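DNA repair protein RAD2 (Saccharomyces cerevisiae, PDB 4Q0W) cuts single-stranded DNA as an endonuclease in nucleotide excision repair and is essential for the incision step, working with magnesium ions. Local coordinates at residues Asp23-Val28 and Gln181-Asp186; Ile32-Phe37 and Thr55-Arg60; Gly78-Lys83 and Ser242-Gly247. One frame throughout, in Å; residues are numbered along the deposited sequence.

How the contacts relate
After the edge strand 14-17, the chain reaches strand 25-29. Residues 23-28, which lead into and make up most of this strand, form one half of contact 1. Helix 33-40 and helix 52-66 follow, and they meet in contact 2, which closes a short loop of the N-domain. Residues 78-83 then open contact 3 at the start of helix 81-98. The chain passes into the I-domain, where residues 181-186 close contact 1 and residues 242-247 close contact 3. Contact 2 is thus nested inside the loop of contact 1, while contacts 1 and 3 cross. Both crossing contacts tie the N-domain to the I-domain. Contacts 1 and 2 touch through Val28 and Trp33.

Contact 1 of 3, residues Asp23-Val28 and Gln181-Asp186; sequences DKRMAV and QLNLVD
The guanidinium of Arg25 has the backbone around Val185 on one face, with Val185 C 3.5 Å above its plane. At its edge lie the carboxylate of Asp186 and the amide of Asn183. Neither flat group is coplanar with it: the carboxylate is turned by 52°, and the Asn183 amide is close to perpendicular. NH2 of Arg25 forms a salt bridge to Asp186 OD1. The 2.5 Å between Arg25 NH2 and Asp186 OD1 is unusually short, so its exact length is doubtful. NE adds a weak bond to Asp186 OD2. At the far end, NH1 of Arg25 donates to Asn183 O at 2.8 Å. NH2 also reaches Asn183 OD1 at 3.2 Å, from above the carbonyl plane of that amide. A bend at chi3 (-55°) swings the guanidinium back over the loop.

Asn183, at positive phi, is the C-prime residue of a Schellman motif that ends helix 172-181. The loop then leads into strand 187-189, which runs parallel to strand 25-29 in the central sheet of this Rossmann-like core. Here the N-domain strand is joined to the I-domain. Asp186 also bonds to both backbone polar atoms of Arg25. Its OD2 accepts from Arg25 N at 2.9 Å, and its own N donates to Arg25 O. A water bridges Asp186 OD2 and Asp23 O. Deeper in, Val185 CG2 packs on Ala27 CB at 4.1 Å, and Val72 of strand 70-75 also touches Val185.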
# COMPACT_ATOMS: atom_id res chain seq x y z
N ASP A 23 -7.26 42.05 5.70
CA ASP A 23 -6.83 42.98 4.64
C ASP A 23 -5.96 42.37 3.53
O ASP A 23 -5.61 43.07 2.58
CB ASP A 23 -6.18 44.24 5.21
CG ASP A 23 -7.14 45.05 6.05
OD1 ASP A 23 -8.32 45.18 5.64
OD2 ASP A 23 -6.73 45.55 7.12
N LYS A 24 -5.61 41.09 3.65
CA LYS A 24 -4.85 40.43 2.59
C LYS A 24 -5.67 40.37 1.30
O LYS A 24 -6.85 40.03 1.33
CB LYS A 24 -4.44 39.02 3.00
CG LYS A 24 -2.98 38.87 3.39
CD LYS A 24 -2.57 39.92 4.41
CE LYS A 24 -1.07 39.85 4.70
NZ LYS A 24 -0.64 38.50 5.15
N ARG A 25 -5.04 40.71 0.17
CA ARG A 25 -5.64 40.48 -1.14
C ARG A 25 -5.31 39.04 -1.49
O ARG A 25 -4.14 38.64 -1.45
CB ARG A 25 -5.04 41.42 -2.19
CG ARG A 25 -5.28 42.91 -1.95
CD ARG A 25 -4.35 43.76 -2.81
NE ARG A 25 -2.96 43.37 -2.56
CZ ARG A 25 -1.94 43.59 -3.39
NH1 ARG A 25 -2.14 44.21 -4.54
NH2 ARG A 25 -0.73 43.17 -3.07
N MET A 26 -6.33 38.24 -1.81
CA MET A 26 -6.12 36.81 -2.04
C MET A 26 -6.75 36.36 -3.35
O MET A 26 -7.95 36.56 -3.57
CB MET A 26 -6.73 35.99 -0.90
CG MET A 26 -6.04 36.13 0.44
SD MET A 26 -4.49 35.22 0.51
CE MET A 26 -4.56 34.70 2.23
N ALA A 27 -5.95 35.78 -4.24
CA ALA A 27 -6.53 35.17 -5.44
C ALA A 27 -7.25 33.90 -5.01
O ALA A 27 -6.64 33.02 -4.38
CB ALA A 27 -5.44 34.84 -6.45
N VAL A 28 -8.54 33.80 -5.31
CA VAL A 28 -9.26 32.58 -4.94
C VAL A 28 -9.42 31.71 -6.18
O VAL A 28 -10.04 32.14 -7.17
CB VAL A 28 -10.63 32.89 -4.31
CG1 VAL A 28 -11.35 31.60 -3.92
CG2 VAL A 28 -10.44 33.79 -3.08
N GLN A 181 2.59 37.13 -8.86
CA GLN A 181 3.87 37.61 -9.41
C GLN A 181 3.82 39.10 -9.77
O GLN A 181 4.83 39.80 -9.65
CB GLN A 181 4.29 36.77 -10.63
N LEU A 182 2.65 39.59 -10.17
CA LEU A 182 2.48 40.99 -10.53
C LEU A 182 2.04 41.83 -9.34
O LEU A 182 1.66 42.99 -9.51
CB LEU A 182 1.45 41.13 -11.64
CG LEU A 182 1.78 40.45 -12.96
CD1 LEU A 182 0.54 40.36 -13.82
CD2 LEU A 182 2.87 41.23 -13.67
N ASN A 183 2.07 41.24 -8.15
CA ASN A 183 1.65 41.92 -6.93
C ASN A 183 0.22 42.48 -6.98
O ASN A 183 -0.09 43.51 -6.37
CB ASN A 183 2.66 43.02 -6.56
CG ASN A 183 2.47 43.54 -5.15
OD1 ASN A 183 2.24 42.77 -4.20
ND2 ASN A 183 2.54 44.87 -4.99
N LEU A 184 -0.66 41.80 -7.71
CA LEU A 184 -2.07 42.19 -7.74
C LEU A 184 -2.81 41.59 -6.55
O LEU A 184 -3.89 42.06 -6.17
CB LEU A 184 -2.71 41.76 -9.06
CG LEU A 184 -2.11 42.40 -10.31
CD1 LEU A 184 -2.88 42.00 -11.56
CD2 LEU A 184 -2.07 43.92 -10.17
N VAL A 185 -2.22 40.54 -5.96
CA VAL A 185 -2.71 39.93 -4.73
C VAL A 185 -1.54 39.66 -3.80
O VAL A 185 -0.38 39.81 -4.19
CB VAL A 185 -3.47 38.62 -5.00
CG1 VAL A 185 -4.67 38.86 -5.91
CG2 VAL A 185 -2.53 37.56 -5.60
N ASP A 186 -1.83 39.25 -2.56
CA ASP A 186 -0.79 38.98 -1.59
C ASP A 186 -0.63 37.50 -1.32
O ASP A 186 0.31 37.09 -0.63
CB ASP A 186 -1.11 39.67 -0.27
CG ASP A 186 -1.30 41.14 -0.42
OD1 ASP A 186 -0.44 41.77 -1.07
OD2 ASP A 186 -2.31 41.66 0.08
O HOH W 1 -2.73 44.03 1.47

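Contact 2 of 3, residues Ile32-Phe37 and Thr55-Arg60; sequences IWIYQF and TGFFRR. With nucleotides of chain C; nucleotides of chain D.
Arg60 runs across Trp33 from its CB to its tip. CB lies 3.6 Å from Trp33 CZ3, at the outer rim of the six-membered ring. CG passes near the same atom. CD sits over the face of that ring, 3.5 Å from its centroid, in a CH-pi contact. The chain is extended from CG to NE (chi3 174°), which carries the charged group onward over the indole. NE comes up to the edge of the Phe37 ring, near Phe37 CZ. CZ of Arg60 stands over the five-membered ring of Trp33, 4.3 Å from its centroid, in a cation-pi contact. The guanidinium is nearly upright on the indole, with the planes 85° apart, and NH1 points down to the face. NH2 donates to Gln36 OE1 at 3.2 Å, and a water joins NH1 of Arg60 to the same OE1.

The segments 33-37 and 55-60, from helices 33-40 and 52-66 of the N-domain, cross at 117°, their axes 10.1 Å apart at closest approach. Gly56 leaves room for the Phe37 ring: its CA lies over the ring centre, where a side chain would clash. On the side of the indole away from Arg60, the edge of Trp33 meets the face of Phe57 in an edge-to-face pair, with centroids 5.0 Å apart. Phe57 CE1 also touches Ile34 CG1. Helix 148-160 packs against Phe57 and Ile34.

Gln36 links this packing to the DNA. Its NE2 donates to O2 of DT3 of chain C at 2.9 Å, while CG touches C2 of DA16 of chain D. OE1 bonded to Arg60 is consistent with NE2 being the end that faces the thymine. Tyr35 and Ile32 pack against DT3 of chain C.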
# COMPACT_ATOMS: atom_id res chain seq x y z
N ILE A 32 -12.94 24.57 -9.38
CA ILE A 32 -13.67 23.31 -9.20
C ILE A 32 -14.73 23.35 -8.09
O ILE A 32 -15.31 22.32 -7.74
CB ILE A 32 -12.72 22.10 -8.96
CG1 ILE A 32 -11.98 22.23 -7.63
CG2 ILE A 32 -11.74 21.93 -10.12
CD1 ILE A 32 -11.48 20.91 -7.09
N TRP A 33 -14.98 24.54 -7.54
CA TRP A 33 -15.99 24.68 -6.48
C TRP A 33 -17.38 24.18 -6.89
O TRP A 33 -18.03 23.44 -6.14
CB TRP A 33 -16.10 26.15 -6.06
CG TRP A 33 -14.96 26.65 -5.23
CD1 TRP A 33 -13.69 26.12 -5.13
CD2 TRP A 33 -14.98 27.79 -4.36
NE1 TRP A 33 -12.93 26.87 -4.25
CE2 TRP A 33 -13.71 27.89 -3.76
CE3 TRP A 33 -15.97 28.73 -4.02
CZ2 TRP A 33 -13.39 28.90 -2.85
CZ3 TRP A 33 -15.65 29.73 -3.11
CH2 TRP A 33 -14.36 29.81 -2.54
N ILE A 34 -17.85 24.56 -8.08
CA ILE A 34 -19.21 24.19 -8.47
C ILE A 34 -19.36 22.68 -8.50
O ILE A 34 -20.25 22.12 -7.84
CB ILE A 34 -19.64 24.80 -9.81
CG1 ILE A 34 -19.73 26.32 -9.71
CG2 ILE A 34 -21.00 24.26 -10.24
CD1 ILE A 34 -19.97 27.00 -11.05
N TYR A 35 -18.48 22.01 -9.25
CA TYR A 35 -18.54 20.56 -9.39
C TYR A 35 -18.43 19.90 -8.04
O TYR A 35 -19.10 18.90 -7.77
CB TYR A 35 -17.43 20.05 -10.32
CG TYR A 35 -17.65 18.61 -10.73
CD1 TYR A 35 -18.69 18.26 -11.59
CD2 TYR A 35 -16.84 17.59 -10.23
CE1 TYR A 35 -18.91 16.94 -11.97
CE2 TYR A 35 -17.06 16.26 -10.59
CZ TYR A 35 -18.09 15.94 -11.46
OH TYR A 35 -18.31 14.63 -11.83
N GLN A 36 -17.60 20.48 -7.18
CA GLN A 36 -17.37 19.97 -5.84
C GLN A 36 -18.64 20.04 -4.98
O GLN A 36 -18.97 19.09 -4.26
CB GLN A 36 -16.23 20.76 -5.20
CG GLN A 36 -15.71 20.21 -3.89
CD GLN A 36 -14.40 20.87 -3.49
OE1 GLN A 36 -14.35 21.66 -2.54
NE2 GLN A 36 -13.33 20.55 -4.21
N PHE A 37 -19.34 21.17 -5.04
CA PHE A 37 -20.57 21.34 -4.27
C PHE A 37 -21.67 20.42 -4.79
O PHE A 37 -22.47 19.90 -4.01
CB PHE A 37 -21.03 22.80 -4.33
CG PHE A 37 -20.14 23.74 -3.55
CD1 PHE A 37 -19.78 23.46 -2.25
CD2 PHE A 37 -19.66 24.91 -4.13
CE1 PHE A 37 -18.96 24.32 -1.53
CE2 PHE A 37 -18.84 25.77 -3.43
CZ PHE A 37 -18.49 25.48 -2.13
N THR A 55 -25.42 28.03 -2.46
CA THR A 55 -25.24 27.87 -1.02
C THR A 55 -23.75 27.77 -0.69
O THR A 55 -23.26 28.43 0.24
CB THR A 55 -25.96 26.61 -0.51
OG1 THR A 55 -27.36 26.72 -0.78
CG2 THR A 55 -25.77 26.43 0.99
N GLY A 56 -23.03 26.96 -1.46
CA GLY A 56 -21.61 26.73 -1.25
C GLY A 56 -20.80 28.00 -1.42
O GLY A 56 -20.02 28.36 -0.53
N PHE A 57 -20.96 28.67 -2.56
CA PHE A 57 -20.24 29.92 -2.80
C PHE A 57 -20.57 30.96 -1.73
O PHE A 57 -19.65 31.62 -1.23
CB PHE A 57 -20.56 30.48 -4.18
CG PHE A 57 -19.58 30.06 -5.25
CD1 PHE A 57 -19.67 28.80 -5.82
CD2 PHE A 57 -18.60 30.93 -5.69
CE1 PHE A 57 -18.78 28.41 -6.81
CE2 PHE A 57 -17.70 30.55 -6.68
CZ PHE A 57 -17.80 29.28 -7.24
N PHE A 58 -21.85 31.10 -1.39
CA PHE A 58 -22.25 32.11 -0.41
C PHE A 58 -21.53 31.93 0.94
O PHE A 58 -21.01 32.89 1.52
CB PHE A 58 -23.78 32.12 -0.21
CG PHE A 58 -24.27 33.21 0.73
CD1 PHE A 58 -24.36 32.99 2.10
CD2 PHE A 58 -24.67 34.45 0.23
CE1 PHE A 58 -24.82 33.99 2.96
CE2 PHE A 58 -25.13 35.45 1.09
CZ PHE A 58 -25.20 35.22 2.45
N ARG A 59 -21.52 30.70 1.44
CA ARG A 59 -20.88 30.37 2.70
C ARG A 59 -19.37 30.65 2.71
O ARG A 59 -18.81 31.14 3.70
CB ARG A 59 -21.14 28.90 3.03
CG ARG A 59 -20.51 28.42 4.33
CD ARG A 59 -20.86 26.95 4.60
N ARG A 60 -18.70 30.32 1.61
CA ARG A 60 -17.26 30.56 1.52
C ARG A 60 -16.94 32.05 1.40
O ARG A 60 -15.98 32.53 2.01
CB ARG A 60 -16.64 29.76 0.37
CG ARG A 60 -16.68 28.26 0.62
CD ARG A 60 -15.82 27.50 -0.38
NE ARG A 60 -15.75 26.08 -0.06
CZ ARG A 60 -15.06 25.19 -0.77
NH1 ARG A 60 -14.38 25.58 -1.83
NH2 ARG A 60 -15.06 23.91 -0.41
P DT C 3 -13.21 15.26 -12.96
O5' DT C 3 -13.77 16.27 -11.84
C5' DT C 3 -13.47 17.66 -11.90
C4' DT C 3 -12.82 18.13 -10.61
O4' DT C 3 -13.74 17.99 -9.51
C3' DT C 3 -11.61 17.31 -10.22
O3' DT C 3 -10.45 18.02 -10.62
C2' DT C 3 -11.67 17.15 -8.70
C1' DT C 3 -13.01 17.75 -8.32
N1 DT C 3 -13.85 16.86 -7.48
C2 DT C 3 -13.95 17.10 -6.12
O2 DT C 3 -13.37 18.01 -5.56
N3 DT C 3 -14.77 16.23 -5.46
C4 DT C 3 -15.47 15.17 -6.01
O4 DT C 3 -16.18 14.43 -5.32
C5 DT C 3 -15.31 14.98 -7.43
C7 DT C 3 -16.02 13.87 -8.14
C6 DT C 3 -14.52 15.83 -8.09
P DA D 16 -13.79 15.67 6.28
OP1 DA D 16 -12.56 15.78 7.11
OP2 DA D 16 -15.08 15.30 6.92
O5' DA D 16 -14.02 17.04 5.48
C5' DA D 16 -12.95 17.66 4.80
C4' DA D 16 -13.49 18.47 3.64
O4' DA D 16 -14.07 17.58 2.65
C3' DA D 16 -14.62 19.44 3.99
O3' DA D 16 -14.12 20.77 4.08
C2' DA D 16 -15.66 19.26 2.87
C1' DA D 16 -14.91 18.39 1.86
N9 DA D 16 -15.72 17.55 0.98
C8 DA D 16 -16.84 16.83 1.30
N7 DA D 16 -17.35 16.16 0.29
C5 DA D 16 -16.49 16.45 -0.77
C6 DA D 16 -16.47 16.05 -2.13
N6 DA D 16 -17.38 15.23 -2.67
N1 DA D 16 -15.47 16.53 -2.91
C2 DA D 16 -14.56 17.34 -2.36
N3 DA D 16 -14.48 17.79 -1.11
C4 DA D 16 -15.48 17.31 -0.35
O HOH W 2 -12.61 23.44 -2.34

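Contact 3 of 3, residues Gly78-Lys83 and Ser242-Gly247; sequences GVPVLK and SDYTNG
The backbones come closest at Lys83 and Tyr244, whose CA atoms are 5.0 Å apart, where a type I turn from Ser242 to Thr245 meets the first turn of helix 81-98. The CA-H of Lys83 points at Asp243 O at this place. Beyond it, Lys83 and Asp243 lie side by side and point the same way. The lysine is fully extended, with CG anti to the backbone N (chi1 -179°) and a straight chain after it. Its CD and CE run along Asp243, and NZ forms a salt bridge to Asp243 OD2 at 3.2 Å. With an alanine here, Asp243 OD2 would probably lose its lysine partner, and the side of Asp243 that CD and CE run along would lose its packing.

This is the metal-bearing side of the nuclease core. Asp243 is a probable ligand of the second magnesium, by similarity, and the nearest atom of its side chain is about 3 Å from a bound calcium ion. It also packs on a phosphate of the bound DNA. Residues 78-83 lie in the N-domain and the turn in the I-domain.

Tyr244 packs against the N-domain segment 78-83. Lys83 CB meets its ring at the edge, 3.9 Å from CE1. Leu82 CD2 lies 3.9 Å from Tyr244 CB, and Leu82 CG rests near Tyr244 O. At the phenol end, Pro80 CG touches Tyr244 OH at 3.5 Å. Ala316 of helix 311-318 packs against both Leu82 and Tyr244. The turn itself is braced by Ser242 OG, which accepts from Tyr244 N in an ST turn and also bonds to Tyr317 OH.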
# COMPACT_ATOMS: atom_id res chain seq x y z
N GLY A 78 -10.16 27.80 -20.89
CA GLY A 78 -10.04 26.53 -21.59
C GLY A 78 -9.26 25.45 -20.86
O GLY A 78 -8.67 25.67 -19.79
N VAL A 79 -9.27 24.25 -21.44
CA VAL A 79 -8.41 23.17 -20.99
C VAL A 79 -7.24 23.11 -21.97
O VAL A 79 -7.46 22.97 -23.18
CB VAL A 79 -9.16 21.83 -20.98
CG1 VAL A 79 -8.21 20.70 -20.60
CG2 VAL A 79 -10.36 21.90 -20.02
N PRO A 80 -6.01 23.27 -21.46
CA PRO A 80 -4.84 23.22 -22.34
C PRO A 80 -4.77 21.89 -23.09
O PRO A 80 -5.16 20.87 -22.54
CB PRO A 80 -3.66 23.34 -21.36
CG PRO A 80 -4.25 24.11 -20.18
CD PRO A 80 -5.66 23.58 -20.06
N VAL A 81 -4.30 21.92 -24.33
CA VAL A 81 -4.23 20.72 -25.17
C VAL A 81 -3.47 19.58 -24.47
O VAL A 81 -3.90 18.42 -24.50
CB VAL A 81 -3.56 21.06 -26.53
CG1 VAL A 81 -3.31 19.78 -27.36
CG2 VAL A 81 -4.40 22.05 -27.32
N LEU A 82 -2.36 19.91 -23.83
CA LEU A 82 -1.52 18.89 -23.19
C LEU A 82 -2.29 18.14 -22.08
O LEU A 82 -2.12 16.92 -21.91
CB LEU A 82 -0.22 19.51 -22.64
CG LEU A 82 0.75 18.54 -21.95
CD1 LEU A 82 1.07 17.34 -22.85
CD2 LEU A 82 2.02 19.24 -21.54
N LYS A 83 -3.12 18.87 -21.35
CA LYS A 83 -4.00 18.27 -20.35
C LYS A 83 -5.02 17.32 -20.98
O LYS A 83 -5.20 16.19 -20.52
CB LYS A 83 -4.72 19.36 -19.55
CG LYS A 83 -5.64 18.81 -18.45
CD LYS A 83 -6.02 19.90 -17.43
CE LYS A 83 -6.91 19.35 -16.31
NZ LYS A 83 -7.42 20.44 -15.41
N SER A 242 0.87 14.15 -13.33
CA SER A 242 0.02 15.31 -13.06
C SER A 242 -0.96 15.42 -14.21
O SER A 242 -1.06 14.49 -15.02
CB SER A 242 0.84 16.59 -12.99
OG SER A 242 1.34 16.94 -14.29
N ASP A 243 -1.64 16.55 -14.31
CA ASP A 243 -2.53 16.79 -15.45
C ASP A 243 -1.77 16.86 -16.78
O ASP A 243 -2.38 16.76 -17.84
CB ASP A 243 -3.29 18.11 -15.28
CG ASP A 243 -4.44 18.00 -14.31
OD1 ASP A 243 -4.87 16.86 -14.03
OD2 ASP A 243 -4.92 19.07 -13.85
N TYR A 244 -0.45 17.06 -16.72
CA TYR A 244 0.33 17.31 -17.95
C TYR A 244 1.24 16.17 -18.37
O TYR A 244 1.94 16.27 -19.39
CB TYR A 244 1.20 18.56 -17.79
CG TYR A 244 0.46 19.88 -17.87
CD1 TYR A 244 -0.84 19.95 -18.34
CD2 TYR A 244 1.09 21.06 -17.49
CE1 TYR A 244 -1.51 21.17 -18.41
CE2 TYR A 244 0.44 22.27 -17.56
CZ TYR A 244 -0.86 22.31 -18.02
OH TYR A 244 -1.51 23.53 -18.09
N THR A 245 1.25 15.10 -17.57
CA THR A 245 2.10 13.95 -17.83
C THR A 245 1.61 12.80 -16.97
O THR A 245 1.19 13.02 -15.83
CB THR A 245 3.60 14.23 -17.48
OG1 THR A 245 4.33 13.00 -17.47
CG2 THR A 245 3.74 14.90 -16.10
N ASN A 246 1.67 11.59 -17.52
CA ASN A 246 1.29 10.40 -16.77
C ASN A 246 2.45 9.78 -15.97
O ASN A 246 2.28 8.73 -15.34
CB ASN A 246 0.58 9.40 -17.69
CG ASN A 246 -0.82 9.91 -18.09
OD1 ASN A 246 -1.58 10.34 -17.23
ND2 ASN A 246 -1.13 9.88 -19.39
N GLY A 247 3.61 10.42 -15.97
CA GLY A 247 4.69 9.99 -15.08
C GLY A 247 5.21 8.59 -15.36
O GLY A 247 5.02 8.05 -16.46